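Local coordinates for petrobactin-binding protein YclQ (Bacillus subtilis subsp. subtilis str. 168, PDB 3GFV) that binds iron-free and ferric petrobactin, and its precursor 3,4-dihydroxybenzoic acid, as the solute-binding protein of the YclNOPQ ABC transporter for siderophore uptake, at residues 47-53 / 139-145; 64-68 / 272-277; 186-192 / 207-213. All coordinates share one frame; numbering follows the deposited sequence.

Interaction 1. Residues 47-53 / 139-145; sequences TLDKLGL and IGKIFDK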
loop_
_atom_site.group_PDB
_atom_site.type_symbol
_atom_site.label_atom_id
_atom_site.label_comp_id
_atom_site.label_asym_id
_atom_site.label_seq_id
_atom_site.Cartn_x
_atom_site.Cartn_y
_atom_site.Cartn_z
ATOM N N THR A 47 0.496 6.109 -8.971
ATOM C CA THR A 47 0.553 5.639 -10.354
ATOM C C THR A 47 0.272 6.813 -11.295
ATOM O O THR A 47 1.011 7.025 -12.243
ATOM C CB THR A 47 -0.399 4.457 -10.617
ATOM O OG1 THR A 47 0.052 3.308 -9.874
ATOM C CG2 THR A 47 -0.451 4.090 -12.128
ATOM N N LEU A 48 -0.767 7.595 -11.017
ATOM C CA LEU A 48 -1.023 8.777 -11.830
ATOM C C LEU A 48 0.216 9.680 -11.873
ATOM O O LEU A 48 0.591 10.192 -12.933
ATOM C CB LEU A 48 -2.242 9.526 -11.285
ATOM C CG LEU A 48 -3.582 8.814 -11.438
ATOM C CD1 LEU A 48 -4.675 9.570 -10.668
ATOM C CD2 LEU A 48 -3.965 8.672 -12.913
ATOM N N ASP A 49 0.871 9.858 -10.726
ATOM C CA ASP A 49 2.054 10.708 -10.659
ATOM C C ASP A 49 3.192 10.157 -11.518
ATOM O O ASP A 49 3.839 10.905 -12.247
ATOM C CB ASP A 49 2.545 10.876 -9.220
ATOM C CG ASP A 49 3.748 11.801 -9.125
ATOM O OD1 ASP A 49 3.566 13.029 -9.285
ATOM O OD2 ASP A 49 4.879 11.300 -8.902
ATOM N N LYS A 50 3.439 8.851 -11.417
ATOM C CA LYS A 50 4.504 8.211 -12.187
ATOM C C LYS A 50 4.270 8.383 -13.693
ATOM O O LYS A 50 5.214 8.492 -14.485
ATOM C CB LYS A 50 4.575 6.726 -11.838
ATOM C CG LYS A 50 5.647 5.946 -12.596
ATOM C CD LYS A 50 7.039 6.351 -12.138
ATOM C CE LYS A 50 8.129 5.664 -12.961
ATOM N NZ LYS A 50 9.439 6.376 -12.820
ATOM N N LEU A 51 3.003 8.411 -14.087
ATOM C CA LEU A 51 2.644 8.508 -15.497
ATOM C C LEU A 51 2.605 9.964 -15.961
ATOM O O LEU A 51 2.258 10.239 -17.103
ATOM C CB LEU A 51 1.291 7.843 -15.745
ATOM C CG LEU A 51 1.249 6.366 -15.361
ATOM C CD1 LEU A 51 -0.149 5.810 -15.524
ATOM C CD2 LEU A 51 2.245 5.581 -16.189
ATOM N N GLY A 52 2.955 10.888 -15.069
ATOM C CA GLY A 52 2.964 12.303 -15.398
ATOM C C GLY A 52 1.573 12.891 -15.534
ATOM O O GLY A 52 1.336 13.751 -16.377
ATOM N N LEU A 53 0.639 12.439 -14.704
ATOM C CA LEU A 53 -0.743 12.896 -14.825
ATOM C C LEU A 53 -1.208 13.756 -13.652
ATOM O O LEU A 53 -2.403 13.811 -13.383
ATOM C CB LEU A 53 -1.689 11.700 -14.958
ATOM C CG LEU A 53 -1.519 10.888 -16.246
ATOM C CD1 LEU A 53 -2.187 9.538 -16.108
ATOM C CD2 LEU A 53 -2.091 11.670 -17.437
ATOM N N ILE A 139 -5.599 2.012 -15.120
ATOM C CA ILE A 139 -5.174 3.404 -15.219
ATOM C C ILE A 139 -4.533 3.686 -16.583
ATOM O O ILE A 139 -4.826 4.695 -17.231
ATOM C CB ILE A 139 -4.250 3.785 -14.046
ATOM C CG1 ILE A 139 -5.063 3.756 -12.748
ATOM C CG2 ILE A 139 -3.643 5.154 -14.264
ATOM C CD1 ILE A 139 -4.249 4.014 -11.478
ATOM N N GLY A 140 -3.678 2.777 -17.037
ATOM C CA GLY A 140 -3.103 2.906 -18.369
ATOM C C GLY A 140 -4.140 3.058 -19.466
ATOM O O GLY A 140 -3.999 3.889 -20.375
ATOM N N LYS A 141 -5.187 2.244 -19.397
ATOM C CA LYS A 141 -6.226 2.272 -20.429
ATOM C C LYS A 141 -7.019 3.569 -20.397
ATOM O O LYS A 141 -7.314 4.154 -21.456
ATOM C CB LYS A 141 -7.170 1.076 -20.287
ATOM C CG LYS A 141 -6.586 -0.243 -20.789
ATOM C CD LYS A 141 -7.416 -1.424 -20.286
ATOM C CE LYS A 141 -6.876 -2.762 -20.788
ATOM N NZ LYS A 141 -5.435 -2.979 -20.462
ATOM N N ILE A 142 -7.368 4.023 -19.195
ATOM C CA ILE A 142 -8.160 5.246 -19.056
ATOM C C ILE A 142 -7.433 6.479 -19.600
ATOM O O ILE A 142 -8.042 7.347 -20.240
ATOM C CB ILE A 142 -8.572 5.500 -17.580
ATOM C CG1 ILE A 142 -9.585 4.442 -17.138
ATOM C CG2 ILE A 142 -9.152 6.909 -17.422
ATOM C CD1 ILE A 142 -9.702 4.267 -15.624
ATOM N N PHE A 143 -6.128 6.556 -19.353
ATOM C CA PHE A 143 -5.333 7.736 -19.724
ATOM C C PHE A 143 -4.411 7.570 -20.925
ATOM O O PHE A 143 -3.517 8.393 -21.149
ATOM C CB PHE A 143 -4.525 8.200 -18.506
ATOM C CG PHE A 143 -5.380 8.585 -17.341
ATOM C CD1 PHE A 143 -5.879 9.879 -17.232
ATOM C CD2 PHE A 143 -5.701 7.658 -16.351
ATOM C CE1 PHE A 143 -6.677 10.241 -16.151
ATOM C CE2 PHE A 143 -6.500 8.018 -15.271
ATOM C CZ PHE A 143 -6.994 9.317 -15.180
ATOM N N ASP A 144 -4.630 6.517 -21.709
ATOM C CA ASP A 144 -3.831 6.265 -22.894
ATOM C C ASP A 144 -2.346 6.179 -22.570
ATOM O O ASP A 144 -1.520 6.802 -23.249
ATOM C CB ASP A 144 -4.076 7.391 -23.922
ATOM C CG ASP A 144 -4.435 6.867 -25.288
ATOM O OD1 ASP A 144 -4.833 5.687 -25.391
ATOM O OD2 ASP A 144 -4.335 7.647 -26.263
ATOM N N LYS A 145 -2.010 5.397 -21.541
ATOM C CA LYS A 145 -0.630 5.201 -21.111
ATOM C C LYS A 145 -0.336 3.707 -21.008
ATOM O O LYS A 145 0.454 3.263 -20.154
ATOM C CB LYS A 145 -0.421 5.835 -19.735
ATOM C CG LYS A 145 -0.591 7.344 -19.700
ATOM C CD LYS A 145 0.643 8.036 -20.228
ATOM C CE LYS A 145 0.508 9.550 -20.100
ATOM N NZ LYS A 145 1.842 10.216 -20.167
#
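Ile139 meets Leu48 and Leu51 through the CG2 branch that its chi1 of -67° sets anti to the backbone N, while CG1 runs beside that N and carries CD1 off to Thr47. CG2 lies 3.8 Å from Leu48 CD2 and also touches Leu51 CD1; CD1 reaches Thr47 CG2 at 3.9 Å. A beta-branched residue suits this place because its two arms serve separate neighbours. One turn later, Phe143 has CG anti to its carbonyl carbon (chi1 -60°), which turns the ring to the leucines. Leu48 CD2 packs 3.5 Å from Phe143 CE2, and Leu53 CD1 rests 3.6 Å from Phe143 CG, near the root of the ring, both methyls approaching obliquely. Ile142 CG2 lies over one face of the ring, toward its rim.

The C-terminal turns of helices 42-50 and 128-142 meet here, in the N-terminal part of the periplasmic binding protein fold. The first closes with a Schellman motif at Gly52, whose positive phi favours glycine and whose turn brings Leu53 back beside Phe143. Thr47 fits the apolar side by its methyl, since its OG1 takes the backbone N of Leu281.

At the margin the Lys145 chain bends at chi2 (-79°) and carries NZ to Leu51 O, 3.1 Å away, in a bond nearly along the C=O axis. Leu51 O lies at the C-terminal end of its helix, where the dipole would probably make a carbonyl more attractive to an ammonium group, adding an electrostatic tie to a contact otherwise made by close-packed hydrocarbon.

Interaction 2. Residues 64-68 / 272-277; sequences VLPKY and ATWYLS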
loop_
_atom_site.group_PDB
_atom_site.type_symbol
_atom_site.label_atom_id
_atom_site.label_comp_id
_atom_site.label_asym_id
_atom_site.label_seq_id
_atom_site.Cartn_x
_atom_site.Cartn_y
_atom_site.Cartn_z
ATOM N N VAL A 64 -3.582 13.152 6.205
ATOM C CA VAL A 64 -2.209 12.703 6.368
ATOM C C VAL A 64 -1.678 12.203 5.036
ATOM O O VAL A 64 -2.351 11.436 4.340
ATOM C CB VAL A 64 -2.075 11.577 7.439
ATOM C CG1 VAL A 64 -2.137 12.164 8.822
ATOM C CG2 VAL A 64 -3.166 10.535 7.264
ATOM N N LEU A 65 -0.478 12.651 4.675
ATOM C CA LEU A 65 0.137 12.241 3.415
ATOM C C LEU A 65 1.501 11.637 3.637
ATOM O O LEU A 65 2.332 12.213 4.350
ATOM C CB LEU A 65 0.289 13.448 2.475
ATOM C CG LEU A 65 -0.916 13.927 1.675
ATOM C CD1 LEU A 65 -0.598 15.267 1.015
ATOM C CD2 LEU A 65 -1.312 12.894 0.629
ATOM N N PRO A 66 1.750 10.472 3.028
ATOM C CA PRO A 66 3.105 9.920 3.084
ATOM C C PRO A 66 4.084 10.921 2.474
ATOM O O PRO A 66 3.699 11.677 1.568
ATOM C CB PRO A 66 3.009 8.673 2.203
ATOM C CG PRO A 66 1.566 8.311 2.205
ATOM C CD PRO A 66 0.825 9.615 2.268
ATOM N N LYS A 67 5.330 10.901 2.938
ATOM C CA LYS A 67 6.309 11.898 2.540
ATOM C C LYS A 67 6.477 11.972 1.028
ATOM O O LYS A 67 6.597 13.061 0.478
ATOM C CB LYS A 67 7.667 11.643 3.196
ATOM C CG LYS A 67 8.668 12.764 2.922
ATOM C CD LYS A 67 10.088 12.407 3.338
ATOM C CE LYS A 67 11.090 13.367 2.698
ATOM N NZ LYS A 67 12.492 13.122 3.147
ATOM N N TYR A 68 6.502 10.815 0.374
ATOM C CA TYR A 68 6.729 10.777 -1.065
ATOM C C TYR A 68 5.615 11.486 -1.828
ATOM O O TYR A 68 5.816 11.851 -2.983
ATOM C CB TYR A 68 6.964 9.340 -1.591
ATOM C CG TYR A 68 5.727 8.484 -1.829
ATOM C CD1 TYR A 68 5.322 8.154 -3.113
ATOM C CD2 TYR A 68 4.985 7.985 -0.764
ATOM C CE1 TYR A 68 4.203 7.356 -3.337
ATOM C CE2 TYR A 68 3.866 7.195 -0.975
ATOM C CZ TYR A 68 3.480 6.883 -2.265
ATOM O OH TYR A 68 2.366 6.110 -2.471
ATOM N N ALA A 272 4.184 5.398 7.086
ATOM C CA ALA A 272 3.158 6.171 6.370
ATOM C C ALA A 272 2.839 5.577 4.989
ATOM O O ALA A 272 1.675 5.413 4.624
ATOM C CB ALA A 272 3.573 7.653 6.251
ATOM N N THR A 273 3.869 5.238 4.223
ATOM C CA THR A 273 3.645 4.633 2.917
ATOM C C THR A 273 2.992 3.258 3.033
ATOM O O THR A 273 2.031 2.950 2.328
ATOM C CB THR A 273 4.960 4.552 2.131
ATOM O OG1 THR A 273 5.413 5.883 1.867
ATOM C CG2 THR A 273 4.776 3.806 0.802
ATOM N N TRP A 274 3.495 2.428 3.954
ATOM C CA TRP A 274 2.985 1.068 4.078
ATOM C C TRP A 274 1.557 0.992 4.608
ATOM O O TRP A 274 0.770 0.140 4.169
ATOM C CB TRP A 274 3.930 0.200 4.927
ATOM C CG TRP A 274 5.156 -0.210 4.191
ATOM C CD1 TRP A 274 6.201 0.588 3.826
ATOM C CD2 TRP A 274 5.470 -1.524 3.721
ATOM N NE1 TRP A 274 7.154 -0.153 3.159
ATOM C CE2 TRP A 274 6.709 -1.444 3.051
ATOM C CE3 TRP A 274 4.807 -2.756 3.773
ATOM C CZ2 TRP A 274 7.323 -2.564 2.466
ATOM C CZ3 TRP A 274 5.411 -3.868 3.187
ATOM C CH2 TRP A 274 6.660 -3.759 2.546
ATOM N N TYR A 275 1.216 1.910 5.514
ATOM C CA TYR A 275 -0.102 1.912 6.138
ATOM C C TYR A 275 -1.150 2.716 5.347
ATOM O O TYR A 275 -2.291 2.278 5.202
ATOM C CB TYR A 275 0.006 2.433 7.571
ATOM C CG TYR A 275 -1.301 2.368 8.314
ATOM C CD1 TYR A 275 -1.826 1.143 8.712
ATOM C CD2 TYR A 275 -2.010 3.520 8.609
ATOM C CE1 TYR A 275 -3.026 1.071 9.408
ATOM C CE2 TYR A 275 -3.210 3.459 9.303
ATOM C CZ TYR A 275 -3.712 2.227 9.693
ATOM O OH TYR A 275 -4.911 2.157 10.379
ATOM N N LEU A 276 -0.758 3.862 4.808
ATOM C CA LEU A 276 -1.731 4.742 4.145
ATOM C C LEU A 276 -1.769 4.510 2.649
ATOM O O LEU A 276 -2.720 4.907 1.977
ATOM C CB LEU A 276 -1.362 6.199 4.354
ATOM C CG LEU A 276 -1.280 6.617 5.825
ATOM C CD1 LEU A 276 -0.728 8.032 5.942
ATOM C CD2 LEU A 276 -2.631 6.463 6.522
ATOM N N SER A 277 -0.726 3.895 2.115
ATOM C CA SER A 277 -0.628 3.791 0.659
ATOM C C SER A 277 -0.324 2.359 0.226
ATOM O O SER A 277 -0.806 1.407 0.829
ATOM C CB SER A 277 0.417 4.767 0.113
ATOM O OG SER A 277 0.349 4.822 -1.322
#
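Val64 and Leu276 make the apolar centre together with Pro66. Val64 CG2 sits 3.7 Å from Leu276 CD1, and the two branched side chains cross at about a right angle. Pro66 lies alongside the helix turn: its CG is 4.2 Å from Leu276 CB, and its CB is equally far from Ala272 CB. The small methyl of Ala272 lets the chain come close, with the CA atoms of Pro66 and Ala272 5.0 Å apart. A proline suits this surface because its ring is compact and apolar, and CG can rest 3.8 Å from Ala272 O, whose hydrogen bond is already made to Leu276 N within the helix.

The contact joins the loop after strand 57-60 of the five-stranded parallel sheet to helix 271-276, which follows strand 266-268 of the other, mixed sheet. It thus bridges the two lobes of the periplasmic binding protein fold.

Outward from Pro66 the contact turns polar at Tyr68. Thr273 OG1, held by Asp270, stands 3.4 Å from Tyr68 CD2, approaching the ring obliquely, and its CG2 touches CE2. With CG between backbone N and carbonyl carbon (chi1 81°), the Tyr68 ring reaches across to Ser277. Ser277 OG lies in the ring plane at the edge and donates a hydrogen bond to Tyr68 OH at 2.7 Å. The phenol oxygen also bonds Asp46 of helix 42-50, so two partners fix the ring's outer end.

Interaction 3. Residues 186-192 / 207-213; sequences AFGPKSR and QNIKAST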
loop_
_atom_site.group_PDB
_atom_site.type_symbol
_atom_site.label_atom_id
_atom_site.label_comp_id
_atom_site.label_asym_id
_atom_site.label_seq_id
_atom_site.Cartn_x
_atom_site.Cartn_y
_atom_site.Cartn_z
ATOM N N ALA A 186 0.552 -9.187 14.178
ATOM C CA ALA A 186 1.380 -9.928 13.226
ATOM C C ALA A 186 0.655 -10.129 11.917
ATOM O O ALA A 186 -0.564 -10.287 11.899
ATOM C CB ALA A 186 1.782 -11.305 13.823
ATOM N N PHE A 187 1.437 -10.172 10.837
ATOM C CA PHE A 187 0.925 -10.280 9.491
ATOM C C PHE A 187 1.704 -11.358 8.759
ATOM O O PHE A 187 2.946 -11.313 8.699
ATOM C CB PHE A 187 1.118 -8.941 8.788
ATOM C CG PHE A 187 0.233 -7.860 9.315
ATOM C CD1 PHE A 187 -1.011 -7.627 8.729
ATOM C CD2 PHE A 187 0.632 -7.071 10.397
ATOM C CE1 PHE A 187 -1.843 -6.622 9.216
ATOM C CE2 PHE A 187 -0.195 -6.066 10.886
ATOM C CZ PHE A 187 -1.428 -5.838 10.292
ATOM N N GLY A 188 0.977 -12.321 8.207
ATOM C CA GLY A 188 1.597 -13.390 7.458
ATOM C C GLY A 188 1.092 -13.403 6.031
ATOM O O GLY A 188 0.523 -12.405 5.544
ATOM N N PRO A 189 1.296 -14.528 5.342
ATOM C CA PRO A 189 0.839 -14.654 3.954
ATOM C C PRO A 189 -0.629 -14.253 3.778
ATOM O O PRO A 189 -1.462 -14.573 4.622
ATOM C CB PRO A 189 1.035 -16.147 3.657
ATOM C CG PRO A 189 2.178 -16.553 4.542
ATOM C CD PRO A 189 1.904 -15.777 5.842
ATOM N N LYS A 190 -0.916 -13.535 2.692
ATOM C CA LYS A 190 -2.281 -13.172 2.289
ATOM C C LYS A 190 -2.879 -12.064 3.152
ATOM O O LYS A 190 -3.997 -11.618 2.904
ATOM C CB LYS A 190 -3.201 -14.395 2.290
ATOM C CG LYS A 190 -2.648 -15.591 1.535
ATOM C CD LYS A 190 -2.862 -15.470 0.046
ATOM C CE LYS A 190 -2.387 -16.724 -0.690
ATOM N NZ LYS A 190 -0.890 -16.835 -0.740
ATOM N N SER A 191 -2.137 -11.609 4.157
ATOM C CA SER A 191 -2.610 -10.507 4.992
ATOM C C SER A 191 -2.324 -9.165 4.322
ATOM O O SER A 191 -1.754 -9.090 3.219
ATOM C CB SER A 191 -1.962 -10.542 6.388
ATOM O OG SER A 191 -0.610 -10.099 6.317
ATOM N N ARG A 192 -2.708 -8.099 5.005
ATOM C CA ARG A 192 -2.463 -6.764 4.506
ATOM C C ARG A 192 -1.008 -6.555 4.077
ATOM O O ARG A 192 -0.733 -5.915 3.075
ATOM C CB ARG A 192 -2.835 -5.767 5.595
ATOM C CG ARG A 192 -2.592 -4.340 5.206
ATOM C CD ARG A 192 -3.011 -3.471 6.373
ATOM N NE ARG A 192 -3.194 -2.087 5.979
ATOM C CZ ARG A 192 -3.744 -1.169 6.762
ATOM N NH1 ARG A 192 -4.167 -1.498 7.980
ATOM N NH2 ARG A 192 -3.869 0.074 6.326
ATOM N N GLN A 207 4.039 -19.569 9.464
ATOM C CA GLN A 207 3.137 -19.780 8.329
ATOM C C GLN A 207 1.671 -19.628 8.699
ATOM O O GLN A 207 0.824 -19.433 7.825
ATOM C CB GLN A 207 3.332 -21.199 7.775
ATOM C CG GLN A 207 4.676 -21.447 7.134
ATOM C CD GLN A 207 4.737 -20.925 5.716
ATOM O OE1 GLN A 207 3.813 -20.252 5.248
ATOM N NE2 GLN A 207 5.826 -21.233 5.017
ATOM N N ASN A 208 1.383 -19.712 9.994
ATOM C CA ASN A 208 0.013 -19.891 10.461
ATOM C C ASN A 208 -0.682 -18.653 11.015
ATOM O O ASN A 208 -1.746 -18.754 11.622
ATOM C CB ASN A 208 -0.038 -21.026 11.477
ATOM C CG ASN A 208 0.458 -22.336 10.895
ATOM O OD1 ASN A 208 1.286 -23.025 11.495
ATOM N ND2 ASN A 208 -0.026 -22.671 9.705
ATOM N N ILE A 209 -0.084 -17.491 10.809
ATOM C CA ILE A 209 -0.726 -16.242 11.199
ATOM C C ILE A 209 -2.017 -16.081 10.395
ATOM O O ILE A 209 -2.010 -16.152 9.164
ATOM C CB ILE A 209 0.191 -15.049 10.908
ATOM C CG1 ILE A 209 1.494 -15.192 11.713
ATOM C CG2 ILE A 209 -0.520 -13.744 11.238
ATOM C CD1 ILE A 209 2.609 -14.252 11.273
ATOM N N LYS A 210 -3.122 -15.889 11.105
ATOM C CA LYS A 210 -4.429 -15.669 10.489
ATOM C C LYS A 210 -4.438 -14.339 9.729
ATOM O O LYS A 210 -4.183 -13.287 10.320
ATOM C CB LYS A 210 -5.500 -15.651 11.581
ATOM C CG LYS A 210 -6.927 -15.467 11.085
ATOM C CD LYS A 210 -7.808 -14.944 12.222
ATOM C CE LYS A 210 -9.292 -14.937 11.867
ATOM N NZ LYS A 210 -10.005 -16.144 12.377
ATOM N N ALA A 211 -4.740 -14.389 8.427
ATOM C CA ALA A 211 -4.677 -13.196 7.579
ATOM C C ALA A 211 -5.802 -12.237 7.909
ATOM O O ALA A 211 -6.963 -12.638 8.016
ATOM C CB ALA A 211 -4.734 -13.575 6.102
ATOM N N SER A 212 -5.460 -10.968 8.071
ATOM C CA SER A 212 -6.477 -9.943 8.247
ATOM C C SER A 212 -5.914 -8.577 7.874
ATOM O O SER A 212 -4.748 -8.460 7.459
ATOM C CB SER A 212 -6.983 -9.940 9.691
ATOM O OG SER A 212 -5.944 -9.546 10.559
ATOM N N THR A 213 -6.737 -7.541 8.012
ATOM C CA THR A 213 -6.307 -6.192 7.664
ATOM C C THR A 213 -5.707 -5.473 8.866
ATOM O O THR A 213 -4.887 -4.558 8.710
ATOM C CB THR A 213 -7.476 -5.354 7.118
ATOM O OG1 THR A 213 -8.554 -5.386 8.061
ATOM C CG2 THR A 213 -7.959 -5.912 5.785
HETATM O O HOH W 1 -2.494 -11.084 9.793
HETATM O O HOH W 2 -1.525 -13.979 7.463
#
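Ile209 points into the bend of 186-192 and spreads its branches: CG2 comes against Ala186 O at 3.5 Å and near Gly188 N, while CD1 lies between Ala186 CB and the Phe187 carbonyl, 3.9 Å from Phe187 O. Gly188 suits the close approach, since it has no side chain to collide with Ile209. Ala211, with only a methyl, sets it against the backbone of the turn, 3.7 Å from Pro189 O. Phe187 turns its edge to the far end of 207-213, with Thr213 O near the ring plane, 3.7 Å from CE1.

Gly188 to Ser191 form a type II beta turn leaving strand 183-187, in the lobe of the binding-protein fold built on the mixed sheet. Gly188 O takes both Ser191 N and Ser191 OG, the latter at 2.7 Å in the carbonyl plane on a lone pair. Two waters knit the loops, one donating to Ala186 O and Lys210 O, the other to Pro189 O and Ile209 O.

Arg192 N donates to Ser212 O, and with chi1 at 179° the extended side chain runs past Thr213. NH1 donates to Thr213 O at 3.2 Å, the oxygen 19° out of the guanidinium plane. Outside the two segments, NH1 also forms a salt bridge to a phosphate probably taken up from the crystallisation liquor.

Interaction 2 stands between the other two along the protein. Its centre is 20 Å from that of interaction 1 and 21 Å from that of interaction 3, which lie 31 Å apart on opposite sides of the chain's centre. Interactions 1 and 2 do not touch, their nearest atoms being about 6 Å apart, but both adjoin helix 42-50: interaction 1 includes its last turn, and Asp46 binds Tyr68. Interactions 2 and 3 meet where Arg192 NH2 lies 2.9 Å from Tyr275 O. The phosphate bound by Arg192, probably from the crystallisation liquor, lies near this junction and may mark part of the ligand pocket between the lobes.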